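Local coordinates for protein 2-dehydropantoate 2-reductase (Porphyromonas gingivalis, PDB 2QYT) that probably catalyses the NADPH-dependent reduction of ketopantoate (2-dehydropantoate) to (R)-pantoate on the pathway to pantothenate, at residues E235-L240 against G288-E293; A209-Y214 against P228-L233; A25-R30 against A178-A183. All coordinates share one frame; numbering follows the deposited sequence.

Three helix-helix contacts illustrate how a two-domain reductase is packed. Contact 3 comes first along the chain, joining helix 18-33 of the Rossmann-type region to helix 172-183, with 147 residues between its segments. Contact 2 and then contact 1 follow in the C-terminal helical region, and both use helix 227-244: residues 228-233 meet helix 194-215, and residues 235-240 meet helix 288-296. The centres of contacts 1 and 2 are about 12 Å apart. Contact 3, in the N-terminal nucleotide-binding part, lies on the opposite side of the chain's centre, its own centre about 36 Å from that of contact 1. As in other ketopantoate reductases, the active site probably lies between the two parts.

Contact 1: residues E235-L240 against G288-E293; sequences EEVAEL and GYVVRE
Glu293 CB serves two neighbours at once: it lies over one face of the Tyr289 ring, 4.1 Å above the ring plane and displaced toward the rim, and it also receives the Leu240 side chain from the facing helix. The phenol oxygen at the far end of that ring is hydrogen-bonded to Lys244 NZ, and the Glu293 carboxylate makes a long, weak ion pair with the same lysine.

Across the contact Leu240 does most of the work. Its CG is anti to the backbone N (chi1 176°), which carries CD1 out toward the 288-293 helix. There the methyl meets three groups. Leu240 CD1 rests against the carbonyl oxygen Val290 O at 3.2 Å, a tight fit for a methyl group. Leu240 CD1 also packs on the methyl Val290 CG1 at 3.5 Å, the two side chains approaching at a slant. Finally, Leu240 CD1 reaches Glu293 CB at 3.8 Å, while the rest of the glutamate bends at chi2 (51°) and leads its carboxylate away from the leucine. One turn earlier, Val237 CG2 comes to 4.4 Å from Val290 CG1, a looser touch.

The helix axes approach to 10.5 Å and cross at 55°, within the C-terminal helical domain related to that of 6-phosphogluconate dehydrogenase. Val237 and Val290 both also touch Tyr304 of helix 302-309 and side chains of helix 194-215, so this pair forms one wall of a larger hydrophobic interior.

The interface is thus mostly aliphatic, with one backbone carbonyl and the CB of a glutamate also taking part, and its cohesion comes from van der Waals contact and the exclusion of water. The buried Glu236 carboxylate accepts from the backbone amides of Met303 and Tyr304, at the start of helix 302-309, so its polar atoms are paired beside an apolar contact.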
ATOM      1  N   GLU A 235      10.276 -14.905  14.469  1.00 11.51           N
ATOM      2  CA  GLU A 235      10.098 -14.780  15.921  1.00 11.87           C
ATOM      3  C   GLU A 235      10.458 -13.381  16.406  1.00 11.89           C
ATOM      4  O   GLU A 235       9.810 -12.850  17.316  1.00 11.39           O
ATOM      5  CB  GLU A 235      10.942 -15.811  16.677  1.00 11.72           C
ATOM      6  CG  GLU A 235      10.416 -17.250  16.634  1.00 12.10           C
ATOM      7  CD  GLU A 235      11.254 -18.210  17.485  1.00 13.22           C
ATOM      8  OE1 GLU A 235      10.761 -19.339  17.752  1.00 17.10           O
ATOM      9  OE2 GLU A 235      12.400 -17.856  17.886  1.00 13.05           O
ATOM     10  N   GLU A 236      11.485 -12.798  15.788  1.00 11.66           N
ATOM     11  CA  GLU A 236      11.974 -11.477  16.146  1.00 11.65           C
ATOM     12  C   GLU A 236      10.964 -10.355  15.816  1.00 12.63           C
ATOM     13  O   GLU A 236      10.582  -9.584  16.711  1.00 12.04           O
ATOM     14  CB  GLU A 236      13.333 -11.216  15.491  1.00 10.90           C
ATOM     15  CG  GLU A 236      14.498 -11.709  16.322  1.00  9.81           C
ATOM     16  CD  GLU A 236      15.842 -11.525  15.648  1.00  8.66           C
ATOM     17  OE1 GLU A 236      15.917 -10.763  14.654  1.00  6.49           O
ATOM     18  OE2 GLU A 236      16.829 -12.152  16.119  1.00  8.73           O
ATOM     19  N   VAL A 237      10.550 -10.286  14.548  1.00 13.78           N
ATOM     20  CA  VAL A 237       9.532  -9.346  14.089  1.00 15.67           C
ATOM     21  C   VAL A 237       8.236  -9.537  14.883  1.00 16.71           C
ATOM     22  O   VAL A 237       7.568  -8.557  15.228  1.00 17.35           O
ATOM     23  CB  VAL A 237       9.309  -9.408  12.508  1.00 15.50           C
ATOM     24  CG1 VAL A 237       8.405 -10.568  12.073  1.00 15.20           C
ATOM     25  CG2 VAL A 237       8.776  -8.046  11.960  1.00 17.15           C
ATOM     26  N   ALA A 238       7.903 -10.791  15.194  1.00 17.96           N
ATOM     27  CA  ALA A 238       6.691 -11.108  15.955  1.00 19.33           C
ATOM     28  C   ALA A 238       6.802 -10.632  17.392  1.00 20.61           C
ATOM     29  O   ALA A 238       5.845 -10.044  17.916  1.00 20.99           O
ATOM     30  CB  ALA A 238       6.370 -12.584  15.905  1.00 18.85           C
ATOM     31  N   GLU A 239       7.969 -10.861  18.005  1.00 21.66           N
ATOM     32  CA  GLU A 239       8.293 -10.342  19.338  1.00 23.17           C
ATOM     33  C   GLU A 239       8.233  -8.812  19.376  1.00 23.93           C
ATOM     34  O   GLU A 239       7.699  -8.244  20.331  1.00 23.68           O
ATOM     35  CB  GLU A 239       9.681 -10.824  19.789  1.00 23.10           C
ATOM     36  CG  GLU A 239       9.993 -10.619  21.275  1.00 23.60           C
ATOM     37  CD  GLU A 239      11.387 -11.102  21.671  1.00 23.87           C
ATOM     38  OE1 GLU A 239      12.164 -11.560  20.790  1.00 23.74           O
ATOM     39  OE2 GLU A 239      11.708 -11.017  22.880  1.00 25.40           O
ATOM     40  N   LEU A 240       8.788  -8.165  18.344  1.00 25.38           N
ATOM     41  CA  LEU A 240       8.766  -6.697  18.225  1.00 26.80           C
ATOM     42  C   LEU A 240       7.335  -6.178  18.312  1.00 27.75           C
ATOM     43  O   LEU A 240       7.020  -5.319  19.142  1.00 27.70           O
ATOM     44  CB  LEU A 240       9.406  -6.215  16.910  1.00 26.73           C
ATOM     45  CG  LEU A 240       9.370  -4.695  16.607  1.00 25.86           C
ATOM     46  CD1 LEU A 240      10.516  -4.295  15.725  1.00 25.91           C
ATOM     47  CD2 LEU A 240       8.079  -4.203  15.976  1.00 25.11           C
ATOM     48  N   GLY A 288      15.621  -1.590   8.591  1.00 15.32           N
ATOM     49  CA  GLY A 288      16.030  -0.533   9.510  1.00 13.04           C
ATOM     50  C   GLY A 288      15.000  -0.215  10.572  1.00 11.74           C
ATOM     51  O   GLY A 288      15.342  -0.031  11.743  1.00 11.22           O
ATOM     52  N   TYR A 289      13.735  -0.173  10.157  1.00 10.90           N
ATOM     53  CA  TYR A 289      12.618   0.142  11.043  1.00 10.02           C
ATOM     54  C   TYR A 289      12.604  -0.781  12.250  1.00  9.18           C
ATOM     55  O   TYR A 289      12.583  -0.303  13.402  1.00  8.19           O
ATOM     56  CB  TYR A 289      11.274   0.038  10.301  1.00 10.18           C
ATOM     57  CG  TYR A 289      10.095   0.141  11.237  1.00 10.36           C
ATOM     58  CD1 TYR A 289       9.681   1.385  11.739  1.00  9.27           C
ATOM     59  CD2 TYR A 289       9.427  -1.003  11.669  1.00 10.38           C
ATOM     60  CE1 TYR A 289       8.611   1.482  12.630  1.00  9.76           C
ATOM     61  CE2 TYR A 289       8.360  -0.920  12.562  1.00 11.11           C
ATOM     62  CZ  TYR A 289       7.950   0.323  13.035  1.00 10.80           C
ATOM     63  OH  TYR A 289       6.886   0.391  13.911  1.00 11.28           O
ATOM     64  N   VAL A 290      12.617  -2.094  11.943  1.00  8.50           N
ATOM     65  CA  VAL A 290      12.618  -3.207  12.896  1.00  8.11           C
ATOM     66  C   VAL A 290      13.728  -3.079  13.952  1.00  7.97           C
ATOM     67  O   VAL A 290      13.442  -3.058  15.158  1.00  8.78           O
ATOM     68  CB  VAL A 290      12.718  -4.595  12.154  1.00  8.46           C
ATOM     69  CG1 VAL A 290      12.350  -5.735  13.090  1.00  8.28           C
ATOM     70  CG2 VAL A 290      11.810  -4.629  10.941  1.00  8.62           C
ATOM     71  N   VAL A 291      14.982  -2.941  13.508  1.00  7.19           N
ATOM     72  CA  VAL A 291      16.113  -2.720  14.418  1.00  7.01           C
ATOM     73  C   VAL A 291      15.870  -1.552  15.403  1.00  7.20           C
ATOM     74  O   VAL A 291      16.104  -1.659  16.621  1.00  6.71           O
ATOM     75  CB  VAL A 291      17.437  -2.478  13.612  1.00  7.12           C
ATOM     76  CG1 VAL A 291      18.573  -1.977  14.523  1.00  6.09           C
ATOM     77  CG2 VAL A 291      17.856  -3.751  12.855  1.00  6.52           C
ATOM     78  N   ARG A 292      15.399  -0.430  14.872  1.00  7.35           N
ATOM     79  CA  ARG A 292      15.246   0.744  15.689  1.00  7.04           C
ATOM     80  C   ARG A 292      14.045   0.705  16.616  1.00  6.75           C
ATOM     81  O   ARG A 292      14.119   1.178  17.753  1.00  7.31           O
ATOM     82  CB  ARG A 292      15.266   1.987  14.826  1.00  7.54           C
ATOM     83  CG  ARG A 292      16.685   2.410  14.489  1.00  8.90           C
ATOM     84  CD  ARG A 292      16.708   3.733  13.750  1.00 10.99           C
ATOM     85  NE  ARG A 292      17.361   3.558  12.456  1.00 13.28           N
ATOM     86  CZ  ARG A 292      16.737   3.159  11.341  1.00 13.37           C
ATOM     87  NH1 ARG A 292      15.421   2.909  11.321  1.00 14.62           N
ATOM     88  NH2 ARG A 292      17.439   3.021  10.235  1.00 13.05           N
ATOM     89  N   GLU A 293      12.944   0.137  16.145  1.00  6.64           N
ATOM     90  CA  GLU A 293      11.769  -0.039  16.990  1.00  7.13           C
ATOM     91  C   GLU A 293      12.052  -0.909  18.233  1.00  8.14           C
ATOM     92  O   GLU A 293      11.674  -0.529  19.359  1.00  8.50           O
ATOM     93  CB  GLU A 293      10.587  -0.551  16.164  1.00  7.01           C
ATOM     94  CG  GLU A 293       9.222  -0.136  16.663  1.00  6.89           C
ATOM     95  CD  GLU A 293       9.139   1.348  16.902  1.00  8.09           C
ATOM     96  OE1 GLU A 293       9.663   2.126  16.067  1.00  8.75           O
ATOM     97  OE2 GLU A 293       8.588   1.735  17.960  1.00  8.84           O
TER

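Contact 2: residues A209-Y214 against P228-L233; sequences ATATAY and PELLSL
Thr210 begins the contact with its hydroxyl: OG1 lies 4.0 Å from Leu233 CD2, a methyl that can give it no hydrogen bond. OG1 is buried here and has no partner anywhere in the model. The threonine torsion is also unusual, since chi1 of 137° falls away from the staggered positions, and the placing of OG1 relative to the methyl CG2 may therefore be less certain than that of the backbone. Beyond Leu233, the side chain of Thr210 reaches Tyr304 and Met307 of helix 302-309.

Ala211 follows, at the point where the two backbones come nearest: its CA is 7.0 Å from Leu230 CA. Its one methyl is used twice, Ala211 CB touching Leu233 CD2 at 3.7 Å and Leu230 CD1 at 4.2 Å, so that two leucines one turn apart both close on the alanine. Leu230 gains its reach from a CG anti to the backbone N (chi1 -163°), and its side chain also packs on Ile222 and Leu223 of helix 219-225. At the end of the segment, Tyr214 passes the opposite helix by and hydrogen-bonds through OH to Arg306.

The axes lie 10.7 Å apart and run closer to antiparallel than to perpendicular, at 145°, with helix 219-225 in the connection between them. At this crossing of the C-terminal helical domain the two helices join by dispersion and burial. If the modelled rotation of Thr210 is right, a buried hydroxyl without a partner would cost some of the energy that the leucine methyls gain.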
ATOM      1  N   ALA A 209      12.105  -9.765   2.448  1.00 16.97           N
ATOM      2  CA  ALA A 209      13.052  -8.801   1.887  1.00 17.30           C
ATOM      3  C   ALA A 209      14.414  -8.918   2.564  1.00 17.46           C
ATOM      4  O   ALA A 209      15.421  -9.113   1.887  1.00 17.63           O
ATOM      5  CB  ALA A 209      12.514  -7.370   1.959  1.00 17.28           C
ATOM      6  N   THR A 210      14.464  -8.842   3.890  1.00 17.63           N
ATOM      7  CA  THR A 210      15.776  -8.900   4.547  1.00 17.59           C
ATOM      8  C   THR A 210      16.516 -10.231   4.306  1.00 17.26           C
ATOM      9  O   THR A 210      17.690 -10.219   3.964  1.00 17.42           O
ATOM     10  CB  THR A 210      15.809  -8.403   6.049  1.00 17.64           C
ATOM     11  OG1 THR A 210      16.597  -9.298   6.858  1.00 17.88           O
ATOM     12  CG2 THR A 210      14.435  -8.257   6.639  1.00 16.99           C
ATOM     13  N   ALA A 211      15.806 -11.349   4.445  1.00 16.93           N
ATOM     14  CA  ALA A 211      16.378 -12.694   4.258  1.00 16.27           C
ATOM     15  C   ALA A 211      16.919 -12.967   2.852  1.00 16.16           C
ATOM     16  O   ALA A 211      18.039 -13.463   2.722  1.00 16.16           O
ATOM     17  CB  ALA A 211      15.382 -13.784   4.683  1.00 15.85           C
ATOM     18  N   THR A 212      16.132 -12.657   1.810  1.00 16.22           N
ATOM     19  CA  THR A 212      16.603 -12.817   0.415  1.00 15.85           C
ATOM     20  C   THR A 212      17.676 -11.792   0.030  1.00 15.77           C
ATOM     21  O   THR A 212      18.426 -12.017  -0.906  1.00 15.33           O
ATOM     22  CB  THR A 212      15.463 -12.810  -0.669  1.00 15.74           C
ATOM     23  OG1 THR A 212      14.955 -11.485  -0.871  1.00 15.26           O
ATOM     24  CG2 THR A 212      14.344 -13.773  -0.323  1.00 15.51           C
ATOM     25  N   ALA A 213      17.736 -10.671   0.749  1.00 15.94           N
ATOM     26  CA  ALA A 213      18.728  -9.631   0.477  1.00 16.46           C
ATOM     27  C   ALA A 213      20.077  -9.917   1.141  1.00 16.95           C
ATOM     28  O   ALA A 213      21.133  -9.638   0.564  1.00 16.92           O
ATOM     29  CB  ALA A 213      18.202  -8.257   0.885  1.00 16.38           C
ATOM     30  N   TYR A 214      20.046 -10.461   2.353  1.00 17.29           N
ATOM     31  CA  TYR A 214      21.268 -10.870   3.021  1.00 17.76           C
ATOM     32  C   TYR A 214      21.804 -12.158   2.397  1.00 18.03           C
ATOM     33  O   TYR A 214      22.991 -12.239   2.067  1.00 18.60           O
ATOM     34  CB  TYR A 214      21.036 -11.006   4.531  1.00 18.10           C
ATOM     35  CG  TYR A 214      22.124 -11.723   5.338  1.00 18.21           C
ATOM     36  CD1 TYR A 214      22.321 -13.102   5.217  1.00 18.34           C
ATOM     37  CD2 TYR A 214      22.914 -11.029   6.260  1.00 18.32           C
ATOM     38  CE1 TYR A 214      23.297 -13.767   5.961  1.00 18.48           C
ATOM     39  CE2 TYR A 214      23.895 -11.689   7.012  1.00 18.50           C
ATOM     40  CZ  TYR A 214      24.075 -13.061   6.852  1.00 18.39           C
ATOM     41  OH  TYR A 214      25.029 -13.741   7.574  1.00 19.11           O
ATOM     42  N   PRO A 228      16.275 -22.346  10.168  1.00  6.46           N
ATOM     43  CA  PRO A 228      16.548 -21.721  11.464  1.00  6.18           C
ATOM     44  C   PRO A 228      16.614 -20.196  11.427  1.00  6.59           C
ATOM     45  O   PRO A 228      15.961 -19.555  12.238  1.00  6.14           O
ATOM     46  CB  PRO A 228      17.890 -22.334  11.871  1.00  6.68           C
ATOM     47  CG  PRO A 228      17.822 -23.723  11.282  1.00  5.46           C
ATOM     48  CD  PRO A 228      17.154 -23.521   9.940  1.00  6.04           C
ATOM     49  N   GLU A 229      17.371 -19.642  10.483  1.00  6.64           N
ATOM     50  CA  GLU A 229      17.550 -18.216  10.360  1.00  7.05           C
ATOM     51  C   GLU A 229      16.209 -17.567  10.026  1.00  7.35           C
ATOM     52  O   GLU A 229      15.830 -16.585  10.649  1.00  6.27           O
ATOM     53  CB  GLU A 229      18.585 -17.868   9.282  1.00  7.22           C
ATOM     54  CG  GLU A 229      20.017 -18.177   9.671  1.00  8.70           C
ATOM     55  CD  GLU A 229      20.462 -19.568   9.241  1.00 10.26           C
ATOM     56  OE1 GLU A 229      19.720 -20.548   9.485  1.00  9.55           O
ATOM     57  OE2 GLU A 229      21.563 -19.680   8.653  1.00 12.71           O
ATOM     58  N   LEU A 230      15.494 -18.166   9.073  1.00  7.27           N
ATOM     59  CA  LEU A 230      14.209 -17.658   8.644  1.00  7.63           C
ATOM     60  C   LEU A 230      13.268 -17.559   9.839  1.00  7.30           C
ATOM     61  O   LEU A 230      12.696 -16.508  10.086  1.00  7.32           O
ATOM     62  CB  LEU A 230      13.636 -18.494   7.497  1.00  6.76           C
ATOM     63  CG  LEU A 230      12.500 -17.971   6.612  1.00  7.93           C
ATOM     64  CD1 LEU A 230      12.596 -16.501   6.201  1.00  5.14           C
ATOM     65  CD2 LEU A 230      12.473 -18.834   5.377  1.00  8.34           C
ATOM     66  N   LEU A 231      13.186 -18.636  10.606  1.00  6.91           N
ATOM     67  CA  LEU A 231      12.391 -18.692  11.833  1.00  6.89           C
ATOM     68  C   LEU A 231      12.840 -17.702  12.912  1.00  6.47           C
ATOM     69  O   LEU A 231      12.009 -17.144  13.633  1.00  6.81           O
ATOM     70  CB  LEU A 231      12.406 -20.105  12.397  1.00  6.16           C
ATOM     71  CG  LEU A 231      11.681 -20.401  13.707  1.00  6.92           C
ATOM     72  CD1 LEU A 231      10.193 -20.128  13.562  1.00  6.97           C
ATOM     73  CD2 LEU A 231      11.929 -21.863  14.113  1.00  7.15           C
ATOM     74  N   SER A 232      14.144 -17.512  13.042  1.00  5.77           N
ATOM     75  CA  SER A 232      14.665 -16.471  13.907  1.00  6.25           C
ATOM     76  C   SER A 232      14.125 -15.083  13.541  1.00  6.39           C
ATOM     77  O   SER A 232      13.836 -14.309  14.425  1.00  6.26           O
ATOM     78  CB  SER A 232      16.182 -16.452  13.885  1.00  5.65           C
ATOM     79  OG  SER A 232      16.637 -17.642  14.474  1.00  6.53           O
ATOM     80  N   LEU A 233      14.026 -14.787  12.250  1.00  7.29           N
ATOM     81  CA  LEU A 233      13.483 -13.515  11.754  1.00  9.24           C
ATOM     82  C   LEU A 233      11.974 -13.394  12.059  1.00  9.93           C
ATOM     83  O   LEU A 233      11.483 -12.336  12.484  1.00 10.64           O
ATOM     84  CB  LEU A 233      13.741 -13.386  10.240  1.00  8.78           C
ATOM     85  CG  LEU A 233      14.778 -12.417   9.657  1.00  9.85           C
ATOM     86  CD1 LEU A 233      16.026 -12.187  10.512  1.00  6.35           C
ATOM     87  CD2 LEU A 233      15.159 -12.801   8.253  1.00  8.91           C
TER

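Contact 3: residues A25-R30 against A178-A183; sequences AMLALR and AELLTA
Leu27 and Leu181 mark one near approach of these backbones, with their CA atoms 7.4 Å apart, and Arg30 and Ala183 mark another. The two helical segments cross almost perpendicularly, at 87°, and their axes come within 9.9 Å.

At the inner end of the crossing, Leu27 CD2 meets Leu180 CD2 at 3.8 Å, methyl to methyl, with the side chains at about a right angle. The same Leu27 CD2 lies 4.3 Å from Leu181 CD2, so one leucine branch bridges two successive residues of the other helix.

Helix 18-33 follows strand 9-14 and a glycine-rich turn (Gly15, Gly17, Gly20) that resembles the GxGxxG motif of Rossmann folds. It packs on the parallel sheet, where Leu27 touches Val40. Helix 172-183 reaches that sheet through Leu180 on Leu38, while Leu181 packs on Phe161 and Phe163 of the mixed sheet.

Arg30 makes the outer part of the contact. Its chain leaves anti to the backbone N, bends at chi2 (76°) and then extends alongside Ala183. Arg30 CD comes to 3.5 Å from the carbonyl oxygen Ala183 O, which lies over one face of the guanidinium. Ala183 CB lies on the same face, 3.5 Å above the guanidinium plane of Arg30 and offset toward its rim, 3.8 Å from NH2.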
ATOM      1  N   ALA A  25      -7.114   2.922 -12.497  1.00 17.56           N
ATOM      2  CA  ALA A  25      -7.727   2.464 -13.740  1.00 16.68           C
ATOM      3  C   ALA A  25      -9.098   1.815 -13.494  1.00 17.37           C
ATOM      4  O   ALA A  25     -10.056   2.084 -14.214  1.00 19.87           O
ATOM      5  CB  ALA A  25      -6.779   1.488 -14.474  1.00 17.22           C
HETATM    6  N   MSE A  26      -9.201   0.930 -12.506  1.00 17.08           N
HETATM    7  CA  MSE A  26     -10.468   0.263 -12.222  1.00 14.92           C
HETATM    8  C   MSE A  26     -11.509   1.285 -11.808  1.00 15.23           C
HETATM    9  O   MSE A  26     -12.676   1.213 -12.254  1.00 14.20           O
HETATM   10  CB  MSE A  26     -10.299  -0.787 -11.134  1.00 15.55           C
HETATM   11  CG  MSE A  26      -9.349  -1.947 -11.529  1.00 16.53           C
HETATM   12 SE   MSE A  26     -10.097  -3.033 -13.013  0.75 21.33          SE
HETATM   13  CE  MSE A  26     -11.345  -4.093 -11.938  1.00 16.83           C
ATOM     14  N   LEU A  27     -11.112   2.223 -10.954  1.00 14.67           N
ATOM     15  CA  LEU A  27     -12.052   3.305 -10.579  1.00 15.72           C
ATOM     16  C   LEU A  27     -12.488   4.129 -11.776  1.00 16.06           C
ATOM     17  O   LEU A  27     -13.693   4.424 -11.913  1.00 17.25           O
ATOM     18  CB  LEU A  27     -11.462   4.224  -9.482  1.00 15.78           C
ATOM     19  CG  LEU A  27     -11.293   3.454  -8.136  1.00 17.51           C
ATOM     20  CD1 LEU A  27     -10.354   4.266  -7.164  1.00 12.66           C
ATOM     21  CD2 LEU A  27     -12.693   3.203  -7.558  1.00 14.29           C
ATOM     22  N   ALA A  28     -11.542   4.542 -12.628  1.00 16.30           N
ATOM     23  CA  ALA A  28     -11.908   5.318 -13.842  1.00 16.62           C
ATOM     24  C   ALA A  28     -12.851   4.587 -14.790  1.00 17.10           C
ATOM     25  O   ALA A  28     -13.677   5.204 -15.439  1.00 18.12           O
ATOM     26  CB  ALA A  28     -10.640   5.720 -14.596  1.00 17.82           C
ATOM     27  N   LEU A  29     -12.719   3.263 -14.898  1.00 18.39           N
ATOM     28  CA  LEU A  29     -13.651   2.472 -15.727  1.00 18.10           C
ATOM     29  C   LEU A  29     -15.067   2.585 -15.232  1.00 17.28           C
ATOM     30  O   LEU A  29     -15.993   2.716 -16.012  1.00 16.99           O
ATOM     31  CB  LEU A  29     -13.265   0.984 -15.748  1.00 18.30           C
ATOM     32  CG  LEU A  29     -11.997   0.595 -16.519  1.00 17.70           C
ATOM     33  CD1 LEU A  29     -11.834  -0.898 -16.476  1.00 21.03           C
ATOM     34  CD2 LEU A  29     -12.119   1.075 -17.944  1.00 18.26           C
ATOM     35  N   ARG A  30     -15.225   2.461 -13.931  1.00 16.70           N
ATOM     36  CA  ARG A  30     -16.500   2.589 -13.282  1.00 17.90           C
ATOM     37  C   ARG A  30     -17.058   4.003 -13.395  1.00 17.87           C
ATOM     38  O   ARG A  30     -18.261   4.213 -13.600  1.00 19.00           O
ATOM     39  CB  ARG A  30     -16.309   2.174 -11.813  1.00 18.57           C
ATOM     40  CG  ARG A  30     -17.488   2.489 -10.907  1.00 19.77           C
ATOM     41  CD  ARG A  30     -18.577   1.498 -11.159  1.00 22.38           C
ATOM     42  NE  ARG A  30     -19.722   1.727 -10.290  1.00 26.35           N
ATOM     43  CZ  ARG A  30     -20.899   1.140 -10.445  1.00 28.09           C
ATOM     44  NH1 ARG A  30     -21.109   0.261 -11.430  1.00 29.77           N
ATOM     45  NH2 ARG A  30     -21.858   1.419  -9.594  1.00 31.80           N
ATOM     46  N   ALA A 178     -16.160   1.358   0.720  1.00 17.22           N
ATOM     47  CA  ALA A 178     -16.124  -0.095   0.518  1.00 17.39           C
ATOM     48  C   ALA A 178     -17.077  -0.504  -0.611  1.00 17.25           C
ATOM     49  O   ALA A 178     -16.676  -1.190  -1.513  1.00 16.40           O
ATOM     50  CB  ALA A 178     -16.461  -0.809   1.809  1.00 16.45           C
ATOM     51  N   GLU A 179     -18.330  -0.053  -0.556  1.00 18.37           N
ATOM     52  CA  GLU A 179     -19.312  -0.246  -1.636  1.00 19.53           C
ATOM     53  C   GLU A 179     -18.845   0.262  -2.974  1.00 19.74           C
ATOM     54  O   GLU A 179     -19.065  -0.348  -4.020  1.00 20.53           O
ATOM     55  CB  GLU A 179     -20.604   0.506  -1.282  1.00 21.25           C
ATOM     56  CG  GLU A 179     -21.377  -0.081  -0.124  1.00 23.67           C
ATOM     57  CD  GLU A 179     -22.826   0.409  -0.100  1.00 29.01           C
ATOM     58  OE1 GLU A 179     -23.738  -0.420   0.057  1.00 30.09           O
ATOM     59  OE2 GLU A 179     -23.064   1.631  -0.262  1.00 34.14           O
ATOM     60  N   LEU A 180     -18.208   1.415  -2.938  1.00 19.86           N
ATOM     61  CA  LEU A 180     -17.717   2.031  -4.131  1.00 21.01           C
ATOM     62  C   LEU A 180     -16.512   1.268  -4.763  1.00 20.76           C
ATOM     63  O   LEU A 180     -16.420   1.093  -5.982  1.00 19.90           O
ATOM     64  CB  LEU A 180     -17.347   3.457  -3.777  1.00 21.38           C
ATOM     65  CG  LEU A 180     -16.937   4.397  -4.877  1.00 23.24           C
ATOM     66  CD1 LEU A 180     -17.180   5.800  -4.367  1.00 25.43           C
ATOM     67  CD2 LEU A 180     -15.454   4.119  -5.079  1.00 25.56           C
ATOM     68  N   LEU A 181     -15.583   0.827  -3.921  1.00 20.27           N
ATOM     69  CA  LEU A 181     -14.481  -0.020  -4.383  1.00 19.70           C
ATOM     70  C   LEU A 181     -14.978  -1.362  -4.963  1.00 20.09           C
ATOM     71  O   LEU A 181     -14.490  -1.831  -5.988  1.00 20.87           O
ATOM     72  CB  LEU A 181     -13.513  -0.281  -3.220  1.00 19.01           C
ATOM     73  CG  LEU A 181     -12.668   0.887  -2.705  1.00 19.04           C
ATOM     74  CD1 LEU A 181     -11.996   0.523  -1.387  1.00 16.12           C
ATOM     75  CD2 LEU A 181     -11.666   1.428  -3.759  1.00 17.62           C
ATOM     76  N   THR A 182     -15.952  -1.975  -4.324  1.00 19.72           N
ATOM     77  CA  THR A 182     -16.373  -3.291  -4.803  1.00 20.50           C
ATOM     78  C   THR A 182     -17.284  -3.170  -6.072  1.00 20.21           C
ATOM     79  O   THR A 182     -17.271  -4.053  -6.938  1.00 20.09           O
ATOM     80  CB  THR A 182     -16.994  -4.164  -3.672  1.00 19.39           C
ATOM     81  OG1 THR A 182     -18.399  -4.038  -3.685  1.00 22.59           O
ATOM     82  CG2 THR A 182     -16.535  -3.747  -2.299  1.00 19.50           C
ATOM     83  N   ALA A 183     -18.065  -2.091  -6.160  1.00 19.29           N
ATOM     84  CA  ALA A 183     -18.758  -1.727  -7.418  1.00 19.67           C
ATOM     85  C   ALA A 183     -17.807  -1.506  -8.619  1.00 19.16           C
ATOM     86  O   ALA A 183     -18.181  -1.669  -9.765  1.00 19.97           O
ATOM     87  CB  ALA A 183     -19.672  -0.518  -7.196  1.00 20.26           C
TER